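Local structure of pesticidal crystal protein Cry4Aa (Bacillus thuringiensis, 2C9K) at residues 6-11 against 412-417; 138-143 against 194-199; 524-529 against 553-558. The protein kills mosquito larvae by binding to epithelial cells of the midgut and causing their colloid-osmotic lysis, and is represented here by its three-domain toxin portion. All blocks are in the same frame, centred on the assembly; numbering follows the deposited sequence.

How the contacts relate
Contact 2 is the most buried of the three. It joins two helices of the N-terminal bundle through aromatic, sulfur and apolar groups. Contact 1 is only partly buried and sets another helix of the bundle against a loop between two strands of the second domain. It touches contact 2, since Tyr6 and Ser141 pack against each other. Contact 1 sets apolar side chains against backbone, while contact 2 packs mostly side chain on side chain. Contact 3 lies in the C-terminal beta domain, about 37 Å from contact 1 and 25 Å from contact 2, centre to centre. It ties a strand end to a loop, and hydrogen bonds carry much of it. Its last residues reach the surface.

Contact 1. Residues 6-11 against 412-417; sequences YTIVVG and LKRREE. Unlike the reference sequence in segment 412-417: Glu417 (reference Asn).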
loop_
_atom_site.group_PDB
_atom_site.type_symbol
_atom_site.label_atom_id
_atom_site.label_comp_id
_atom_site.label_asym_id
_atom_site.label_seq_id
_atom_site.Cartn_x
_atom_site.Cartn_y
_atom_site.Cartn_z
ATOM N N TYR A 6 -4.421 -4.012 -10.926
ATOM C CA TYR A 6 -4.290 -3.249 -9.685
ATOM C C TYR A 6 -2.825 -3.138 -9.283
ATOM O O TYR A 6 -2.281 -2.040 -9.165
ATOM C CB TYR A 6 -5.061 -3.937 -8.550
ATOM C CG TYR A 6 -6.566 -3.978 -8.721
ATOM C CD1 TYR A 6 -7.325 -4.947 -8.072
ATOM C CD2 TYR A 6 -7.233 -3.035 -9.511
ATOM C CE1 TYR A 6 -8.706 -4.985 -8.200
ATOM C CE2 TYR A 6 -8.616 -3.062 -9.646
ATOM C CZ TYR A 6 -9.348 -4.042 -8.988
ATOM O OH TYR A 6 -10.720 -4.091 -9.126
ATOM N N THR A 7 -2.188 -4.286 -9.078
ATOM C CA THR A 7 -0.793 -4.310 -8.678
ATOM C C THR A 7 0.195 -3.886 -9.768
ATOM O O THR A 7 1.285 -3.417 -9.448
ATOM C CB THR A 7 -0.399 -5.698 -8.123
ATOM O OG1 THR A 7 -0.881 -6.722 -8.999
ATOM C CG2 THR A 7 -0.996 -5.905 -6.736
ATOM N N ILE A 8 -0.162 -4.037 -11.044
ATOM C CA ILE A 8 0.743 -3.622 -12.124
ATOM C C ILE A 8 0.702 -2.104 -12.335
ATOM O O ILE A 8 1.734 -1.455 -12.471
ATOM C CB ILE A 8 0.397 -4.273 -13.481
ATOM C CG1 ILE A 8 0.688 -5.776 -13.451
ATOM C CG2 ILE A 8 1.225 -3.608 -14.583
ATOM C CD1 ILE A 8 0.199 -6.508 -14.677
ATOM N N VAL A 9 -0.497 -1.545 -12.394
ATOM C CA VAL A 9 -0.630 -0.113 -12.576
ATOM C C VAL A 9 0.118 0.595 -11.452
ATOM O O VAL A 9 0.740 1.634 -11.664
ATOM C CB VAL A 9 -2.106 0.321 -12.534
ATOM C CG1 VAL A 9 -2.194 1.838 -12.530
ATOM C CG2 VAL A 9 -2.852 -0.254 -13.727
ATOM N N VAL A 10 0.059 0.032 -10.251
ATOM C CA VAL A 10 0.733 0.643 -9.116
ATOM C C VAL A 10 2.236 0.477 -9.259
ATOM O O VAL A 10 3.006 1.380 -8.929
ATOM C CB VAL A 10 0.258 0.017 -7.790
ATOM C CG1 VAL A 10 1.057 0.572 -6.625
ATOM C CG2 VAL A 10 -1.210 0.314 -7.593
ATOM N N GLY A 11 2.645 -0.680 -9.769
ATOM C CA GLY A 11 4.058 -0.944 -9.963
ATOM C C GLY A 11 4.701 -0.004 -10.965
ATOM O O GLY A 11 5.849 0.400 -10.784
ATOM N N LEU A 412 3.692 -7.922 -10.240
ATOM C CA LEU A 412 3.927 -6.490 -10.147
ATOM C C LEU A 412 4.273 -5.875 -11.500
ATOM O O LEU A 412 4.207 -4.655 -11.679
ATOM C CB LEU A 412 5.056 -6.236 -9.155
ATOM C CG LEU A 412 5.540 -4.804 -9.020
ATOM C CD1 LEU A 412 4.431 -3.948 -8.450
ATOM C CD2 LEU A 412 6.750 -4.779 -8.133
ATOM N N LYS A 413 4.638 -6.726 -12.452
ATOM C CA LYS A 413 5.002 -6.267 -13.786
ATOM C C LYS A 413 4.303 -7.084 -14.865
ATOM O O LYS A 413 3.823 -8.183 -14.600
ATOM C CB LYS A 413 6.515 -6.377 -13.973
ATOM C CG LYS A 413 7.323 -5.636 -12.936
ATOM C CD LYS A 413 8.793 -5.591 -13.312
ATOM C CE LYS A 413 9.466 -6.951 -13.199
ATOM N NZ LYS A 413 9.708 -7.366 -11.796
ATOM N N ARG A 414 4.244 -6.541 -16.081
ATOM C CA ARG A 414 3.630 -7.253 -17.195
ATOM C C ARG A 414 4.404 -8.548 -17.357
ATOM O O ARG A 414 5.631 -8.547 -17.456
ATOM C CB ARG A 414 3.710 -6.435 -18.474
ATOM C CG ARG A 414 2.920 -5.153 -18.424
ATOM C CD ARG A 414 3.029 -4.426 -19.750
ATOM N NE ARG A 414 2.399 -5.184 -20.825
ATOM C CZ ARG A 414 2.493 -4.873 -22.112
ATOM N NH1 ARG A 414 3.199 -3.815 -22.491
ATOM N NH2 ARG A 414 1.866 -5.615 -23.018
ATOM N N ARG A 415 3.668 -9.648 -17.402
ATOM C CA ARG A 415 4.249 -10.978 -17.474
ATOM C C ARG A 415 5.238 -11.350 -18.574
ATOM O O ARG A 415 5.274 -10.750 -19.652
ATOM C CB ARG A 415 3.124 -12.014 -17.433
ATOM C CG ARG A 415 3.562 -13.317 -16.813
ATOM C CD ARG A 415 4.553 -13.043 -15.691
ATOM N NE ARG A 415 5.010 -14.270 -15.066
ATOM C CZ ARG A 415 4.222 -15.063 -14.355
ATOM N NH1 ARG A 415 2.945 -14.735 -14.187
ATOM N NH2 ARG A 415 4.700 -16.185 -13.828
ATOM N N GLU A 416 6.039 -12.370 -18.255
ATOM C CA GLU A 416 7.070 -12.934 -19.124
ATOM C C GLU A 416 7.776 -14.047 -18.333
ATOM O O GLU A 416 7.623 -14.135 -17.112
ATOM C CB GLU A 416 8.073 -11.850 -19.529
ATOM N N GLU A 417 8.534 -14.899 -19.022
ATOM C CA GLU A 417 9.257 -15.991 -18.364
ATOM C C GLU A 417 10.649 -16.178 -18.959
ATOM O O GLU A 417 11.505 -16.845 -18.370
ATOM C CB GLU A 417 8.472 -17.312 -18.473
ATOM C CG GLU A 417 9.285 -18.553 -18.052
ATOM C CD GLU A 417 8.454 -19.854 -17.984
ATOM O OE1 GLU A 417 7.739 -20.186 -18.976
ATOM O OE2 GLU A 417 8.531 -20.552 -16.934
#
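Leu412 lies beside helix 5-16 and touches it with one branch of its side chain. Its CB points away from the helix, but the end of the side chain comes back. CG is anti to the backbone N (chi1 174°), and this carries the CD1 methyl onto the helix surface. Leu412 CD1 is 3.4 Å from Gly11 CA. The same Leu412 CD1 is 3.3 Å from Thr7 O. That carbonyl also accepts the helical bond from Gly11 N. The methyl therefore covers one turn of backbone, where Gly11 has no side chain to stand in between.

Ile8 meets segment 412-417 differently. Its side chain runs alongside the backbone of Leu412, Lys413 and Arg414. CG1 sits beside the backbone N (chi1 -69°) and the chain is extended beyond it, which brings Ile8 CD1 to 4.0 Å from Lys413 O. The other branch, Ile8 CG2, is 4.5 Å from Arg414 CG. The backbones are close here, with Ile8 CA 3.6 Å from Leu412 O. The CB of Lys413 points away from the helix.

One polar bond beside the contact joins the two sides: Thr7 OG1 is hydrogen-bonded to Ile411 O. Within the loop, Asn429 OD1 accepts from the N-H groups of Leu412 and Lys413, and Lys413 NZ is hydrogen-bonded to Asp428 O.

The contact belongs to the interface between the N-terminal helical domain and the second domain of a three-domain Cry toxin. The loop connects strands 402-407 and 432-440. Around it, Ile8 packs on Val36 and Arg414 on Thr32 and Pro35, all of helix 29-37, while Val9 meets Gln145 of helix 140-164 and Val10 meets Asp238 of helix 222-240.

Contact 2. Residues 138-143 against 194-199; sequences LVLSSY and TNYCVT
The helical bundle of the N-terminal domain brings Leu140 and Tyr143 of helix 140-164 against Tyr196 and Cys197 of helix 183-208. The two tyrosine rings form the main part of the contact. Their centroids are 4.5 Å apart and their planes meet at 52°, so the pair is oblique. Tyr196 puts its CE2 corner over the centre of the Tyr143 ring, 3.4 Å above the plane. The closest carbons of the pair are modelled too near each other, and that detail is doubtful. Tyr143 CG is anti to the backbone N (chi1 178°), which sends the ring out toward the other helix.

Cys197 approaches the same ring from its edge. SG lies in the ring plane, 5.0 Å from the Tyr143 centroid, and Cys197 SG is 3.9 Å from Tyr143 CE2. This is a sulfur-aromatic contact. One tyrosine thus has a ring over its face and a thiol at its rim.

Leu140 fills in one helical turn earlier. Its CD2 is 3.8 Å from Cys197 O, and its CD1 is 4.3 Å from Cys197 CB. The same methyl, Leu140 CD1, also reaches Tyr196 CE2 at 4.4 Å.

Val122 of helix 103-123 touches both tyrosines. Val236 of helix 222-240 touches Leu140 and Cys197. On helix 183-208, Asn195 OD1 accepts from Tyr565 N of the C-terminal domain. Helix 140-164 has other helices packed around it, as does the central helix of the pore-forming bundle in the delta endotoxin family.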
loop_
_atom_site.group_PDB
_atom_site.type_symbol
_atom_site.label_atom_id
_atom_site.label_comp_id
_atom_site.label_asym_id
_atom_site.label_seq_id
_atom_site.Cartn_x
_atom_site.Cartn_y
_atom_site.Cartn_z
ATOM N N LEU A 138 -18.692 1.314 -6.106
ATOM C CA LEU A 138 -18.609 0.151 -6.977
ATOM C C LEU A 138 -17.840 0.503 -8.252
ATOM O O LEU A 138 -17.390 -0.374 -8.980
ATOM C CB LEU A 138 -20.026 -0.326 -7.325
ATOM C CG LEU A 138 -20.236 -1.831 -7.506
ATOM C CD1 LEU A 138 -19.826 -2.542 -6.222
ATOM C CD2 LEU A 138 -21.691 -2.134 -7.844
ATOM N N VAL A 139 -17.686 1.795 -8.510
ATOM C CA VAL A 139 -16.981 2.267 -9.695
ATOM C C VAL A 139 -15.672 2.961 -9.287
ATOM O O VAL A 139 -14.870 3.350 -10.141
ATOM C CB VAL A 139 -17.873 3.259 -10.489
ATOM C CG1 VAL A 139 -17.144 3.779 -11.690
ATOM C CG2 VAL A 139 -19.140 2.568 -10.942
ATOM N N LEU A 140 -15.459 3.096 -7.977
ATOM C CA LEU A 140 -14.268 3.748 -7.443
ATOM C C LEU A 140 -12.960 3.251 -8.037
ATOM O O LEU A 140 -12.099 4.052 -8.383
ATOM C CB LEU A 140 -14.210 3.600 -5.919
ATOM C CG LEU A 140 -12.982 4.238 -5.247
ATOM C CD1 LEU A 140 -12.985 5.741 -5.488
ATOM C CD2 LEU A 140 -12.985 3.948 -3.762
ATOM N N SER A 141 -12.794 1.940 -8.163
ATOM C CA SER A 141 -11.542 1.434 -8.712
ATOM C C SER A 141 -11.307 1.923 -10.145
ATOM O O SER A 141 -10.179 2.227 -10.520
ATOM C CB SER A 141 -11.486 -0.102 -8.632
ATOM O OG SER A 141 -12.326 -0.726 -9.578
ATOM N N SER A 142 -12.363 2.006 -10.947
ATOM C CA SER A 142 -12.231 2.498 -12.319
ATOM C C SER A 142 -11.990 4.010 -12.247
ATOM O O SER A 142 -11.225 4.585 -13.027
ATOM C CB SER A 142 -13.512 2.210 -13.105
ATOM O OG SER A 142 -13.822 0.827 -13.067
ATOM N N TYR A 143 -12.659 4.652 -11.298
ATOM C CA TYR A 143 -12.505 6.077 -11.099
ATOM C C TYR A 143 -11.024 6.376 -10.925
ATOM O O TYR A 143 -10.482 7.289 -11.549
ATOM C CB TYR A 143 -13.249 6.509 -9.841
ATOM C CG TYR A 143 -13.106 7.979 -9.522
ATOM C CD1 TYR A 143 -13.934 8.926 -10.121
ATOM C CD2 TYR A 143 -12.129 8.427 -8.641
ATOM C CE1 TYR A 143 -13.798 10.277 -9.846
ATOM C CE2 TYR A 143 -11.979 9.782 -8.366
ATOM C CZ TYR A 143 -12.821 10.702 -8.970
ATOM O OH TYR A 143 -12.693 12.047 -8.685
ATOM N N THR A 194 -7.459 12.771 -4.344
ATOM C CA THR A 194 -7.066 12.100 -3.114
ATOM C C THR A 194 -8.243 12.060 -2.143
ATOM O O THR A 194 -8.667 10.986 -1.734
ATOM C CB THR A 194 -5.881 12.816 -2.433
ATOM O OG1 THR A 194 -4.698 12.627 -3.217
ATOM C CG2 THR A 194 -5.649 12.255 -1.040
ATOM N N ASN A 195 -8.768 13.234 -1.796
ATOM C CA ASN A 195 -9.887 13.339 -0.866
ATOM C C ASN A 195 -11.153 12.595 -1.294
ATOM O O ASN A 195 -11.904 12.113 -0.448
ATOM C CB ASN A 195 -10.241 14.811 -0.615
ATOM C CG ASN A 195 -9.135 15.574 0.112
ATOM O OD1 ASN A 195 -8.551 15.075 1.074
ATOM N ND2 ASN A 195 -8.858 16.797 -0.342
ATOM N N TYR A 196 -11.398 12.500 -2.598
ATOM C CA TYR A 196 -12.593 11.815 -3.082
ATOM C C TYR A 196 -12.456 10.310 -2.936
ATOM O O TYR A 196 -13.345 9.657 -2.393
ATOM C CB TYR A 196 -12.869 12.152 -4.548
ATOM C CG TYR A 196 -14.069 11.409 -5.105
ATOM C CD1 TYR A 196 -15.367 11.766 -4.732
ATOM C CD2 TYR A 196 -13.908 10.313 -5.955
ATOM C CE1 TYR A 196 -16.471 11.048 -5.186
ATOM C CE2 TYR A 196 -15.004 9.591 -6.414
ATOM C CZ TYR A 196 -16.283 9.965 -6.020
ATOM O OH TYR A 196 -17.378 9.244 -6.433
ATOM N N CYS A 197 -11.349 9.763 -3.435
ATOM C CA CYS A 197 -11.089 8.327 -3.354
ATOM C C CYS A 197 -11.144 7.842 -1.912
ATOM O O CYS A 197 -11.766 6.820 -1.612
ATOM C CB CYS A 197 -9.710 7.997 -3.925
ATOM S SG CYS A 197 -9.536 8.301 -5.694
ATOM N N VAL A 198 -10.479 8.576 -1.024
ATOM C CA VAL A 198 -10.450 8.207 0.377
ATOM C C VAL A 198 -11.856 8.280 0.938
ATOM O O VAL A 198 -12.292 7.365 1.639
ATOM C CB VAL A 198 -9.516 9.128 1.190
ATOM C CG1 VAL A 198 -9.586 8.767 2.666
ATOM C CG2 VAL A 198 -8.091 9.000 0.678
ATOM N N THR A 199 -12.571 9.357 0.625
ATOM C CA THR A 199 -13.944 9.514 1.109
ATOM C C THR A 199 -14.794 8.320 0.677
ATOM O O THR A 199 -15.410 7.641 1.504
ATOM C CB THR A 199 -14.615 10.801 0.547
ATOM O OG1 THR A 199 -14.081 11.953 1.206
ATOM C CG2 THR A 199 -16.108 10.757 0.760
#

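Contact 3. Residues 524-529 against 553-558; sequences RYASNG and PTFSGT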
loop_
_atom_site.group_PDB
_atom_site.type_symbol
_atom_site.label_atom_id
_atom_site.label_comp_id
_atom_site.label_asym_id
_atom_site.label_seq_id
_atom_site.Cartn_x
_atom_site.Cartn_y
_atom_site.Cartn_z
ATOM N N ARG A 524 7.502 15.622 5.876
ATOM C CA ARG A 524 6.085 15.728 5.507
ATOM C C ARG A 524 5.330 15.321 6.765
ATOM O O ARG A 524 5.281 14.143 7.114
ATOM C CB ARG A 524 5.735 14.775 4.353
ATOM C CG ARG A 524 4.307 14.944 3.807
ATOM C CD ARG A 524 4.106 14.226 2.471
ATOM N NE ARG A 524 2.862 14.588 1.779
ATOM C CZ ARG A 524 1.670 14.024 1.989
ATOM N NH1 ARG A 524 1.527 13.055 2.881
ATOM N NH2 ARG A 524 0.614 14.421 1.292
ATOM N N TYR A 525 4.740 16.302 7.440
ATOM C CA TYR A 525 4.041 16.055 8.696
ATOM C C TYR A 525 2.685 16.732 8.750
ATOM O O TYR A 525 2.315 17.493 7.862
ATOM C CB TYR A 525 4.867 16.623 9.842
ATOM C CG TYR A 525 4.802 18.138 9.848
ATOM C CD1 TYR A 525 4.100 18.830 10.841
ATOM C CD2 TYR A 525 5.353 18.878 8.801
ATOM C CE1 TYR A 525 3.945 20.212 10.782
ATOM C CE2 TYR A 525 5.200 20.261 8.736
ATOM C CZ TYR A 525 4.495 20.917 9.725
ATOM O OH TYR A 525 4.334 22.277 9.642
ATOM N N ALA A 526 1.977 16.466 9.841
ATOM C CA ALA A 526 0.667 17.043 10.123
ATOM C C ALA A 526 0.791 17.552 11.556
ATOM O O ALA A 526 1.586 17.029 12.343
ATOM C CB ALA A 526 -0.420 15.981 10.029
ATOM N N SER A 527 0.011 18.566 11.907
ATOM C CA SER A 527 0.100 19.119 13.252
ATOM C C SER A 527 -0.989 20.124 13.559
ATOM O O SER A 527 -1.284 20.992 12.744
ATOM C CB SER A 527 1.458 19.799 13.435
ATOM O OG SER A 527 1.527 20.494 14.668
ATOM N N ASN A 528 -1.593 20.003 14.732
ATOM C CA ASN A 528 -2.605 20.962 15.129
ATOM C C ASN A 528 -1.874 22.024 15.954
ATOM O O ASN A 528 -0.805 22.483 15.550
ATOM C CB ASN A 528 -3.727 20.293 15.935
ATOM C CG ASN A 528 -3.203 19.368 17.004
ATOM O OD1 ASN A 528 -2.111 19.578 17.536
ATOM N ND2 ASN A 528 -3.984 18.344 17.343
ATOM N N GLY A 529 -2.428 22.406 17.101
ATOM C CA GLY A 529 -1.788 23.431 17.911
ATOM C C GLY A 529 -1.934 24.814 17.292
ATOM O O GLY A 529 -2.711 25.008 16.360
ATOM N N PRO A 553 1.208 24.824 12.495
ATOM C CA PRO A 553 -0.084 24.139 12.604
ATOM C C PRO A 553 -0.497 23.847 11.173
ATOM O O PRO A 553 -0.156 24.608 10.275
ATOM C CB PRO A 553 -0.971 25.186 13.249
ATOM C CG PRO A 553 -0.004 25.998 14.039
ATOM C CD PRO A 553 1.145 26.157 13.107
ATOM N N THR A 554 -1.214 22.755 10.945
ATOM C CA THR A 554 -1.622 22.419 9.583
ATOM C C THR A 554 -3.085 22.002 9.526
ATOM O O THR A 554 -3.711 22.011 8.465
ATOM C CB THR A 554 -0.744 21.292 9.019
ATOM O OG1 THR A 554 -1.059 20.061 9.679
ATOM C CG2 THR A 554 0.728 21.616 9.249
ATOM N N PHE A 555 -3.627 21.636 10.679
ATOM C CA PHE A 555 -5.022 21.245 10.753
ATOM C C PHE A 555 -5.542 21.585 12.136
ATOM O O PHE A 555 -4.786 22.038 13.000
ATOM C CB PHE A 555 -5.180 19.748 10.466
ATOM C CG PHE A 555 -4.755 18.854 11.597
ATOM C CD1 PHE A 555 -5.694 18.352 12.491
ATOM C CD2 PHE A 555 -3.421 18.485 11.748
ATOM C CE1 PHE A 555 -5.312 17.486 13.522
ATOM C CE2 PHE A 555 -3.030 17.623 12.772
ATOM C CZ PHE A 555 -3.981 17.121 13.662
ATOM N N SER A 556 -6.837 21.383 12.340
ATOM C CA SER A 556 -7.446 21.666 13.627
ATOM C C SER A 556 -8.369 20.527 14.028
ATOM O O SER A 556 -8.995 19.886 13.182
ATOM C CB SER A 556 -8.202 22.994 13.566
ATOM O OG SER A 556 -8.901 23.133 12.343
ATOM N N GLY A 557 -8.445 20.277 15.326
ATOM C CA GLY A 557 -9.269 19.193 15.811
ATOM C C GLY A 557 -8.337 18.132 16.349
ATOM O O GLY A 557 -7.141 18.375 16.507
ATOM N N THR A 558 -8.876 16.955 16.636
ATOM C CA THR A 558 -8.068 15.860 17.157
ATOM C C THR A 558 -8.297 14.591 16.353
ATOM O O THR A 558 -7.690 13.555 16.633
ATOM C CB THR A 558 -8.423 15.557 18.604
ATOM O OG1 THR A 558 -9.786 15.117 18.671
ATOM C CG2 THR A 558 -8.240 16.801 19.463
#
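Ser527 O is gripped by two backbone N-H groups in succession, those of Thr554 and Phe555. Thr554 N approaches nearly along the C=O axis. This bond is modelled at 2.5 Å between Thr554 N and Ser527 O, and so short a length is doubtful. Phe555 N comes from above the carbonyl plane, 40° out of it, and lies 3.2 Å from Ser527 O. A third bond runs the other way: Ser527 N donates to Thr554 OG1 at 2.9 Å. The Thr554 hydroxyl sits between the backbone N and the carbonyl carbon (chi1 71°), turned back to the strand. It is also hydrogen-bonded to Asp567 O, further along the same loop, so it links the strand end to a second point of that loop. Both polar backbone atoms of Ser527 are therefore engaged by the loop.

The contact lies at the end of a strand in the C-terminal domain, the beta sandwich of the three-domain Cry toxins. Strand 517-527 finishes here, and the loop after strand 545-550 passes across its end. Beside it, backbone bonds join Ala526 to Leu601 and Asn528 to Thr599.

Phe555 presents two sides to the strand end. Its ring edge meets the backbone of Ser527, while Asn528 CB lies over one face, 4.1 Å from the ring centroid. This CH-pi contact is offset toward the rim. The amide of Asn528 runs beside the ring, pointing the same way, with the planes 37° apart. Asn528 ND2 donates to Gly557 O at 3.3 Å, with the acceptor in the amide plane.

Thr554 CG2 packs against the hydroxyl end of Tyr525, 3.7 Å from Tyr525 OH. That hydroxyl is hydrogen-bonded to Asn552 N. At the outer end, Pro553 CB lies 3.6 Å from Gly529 O.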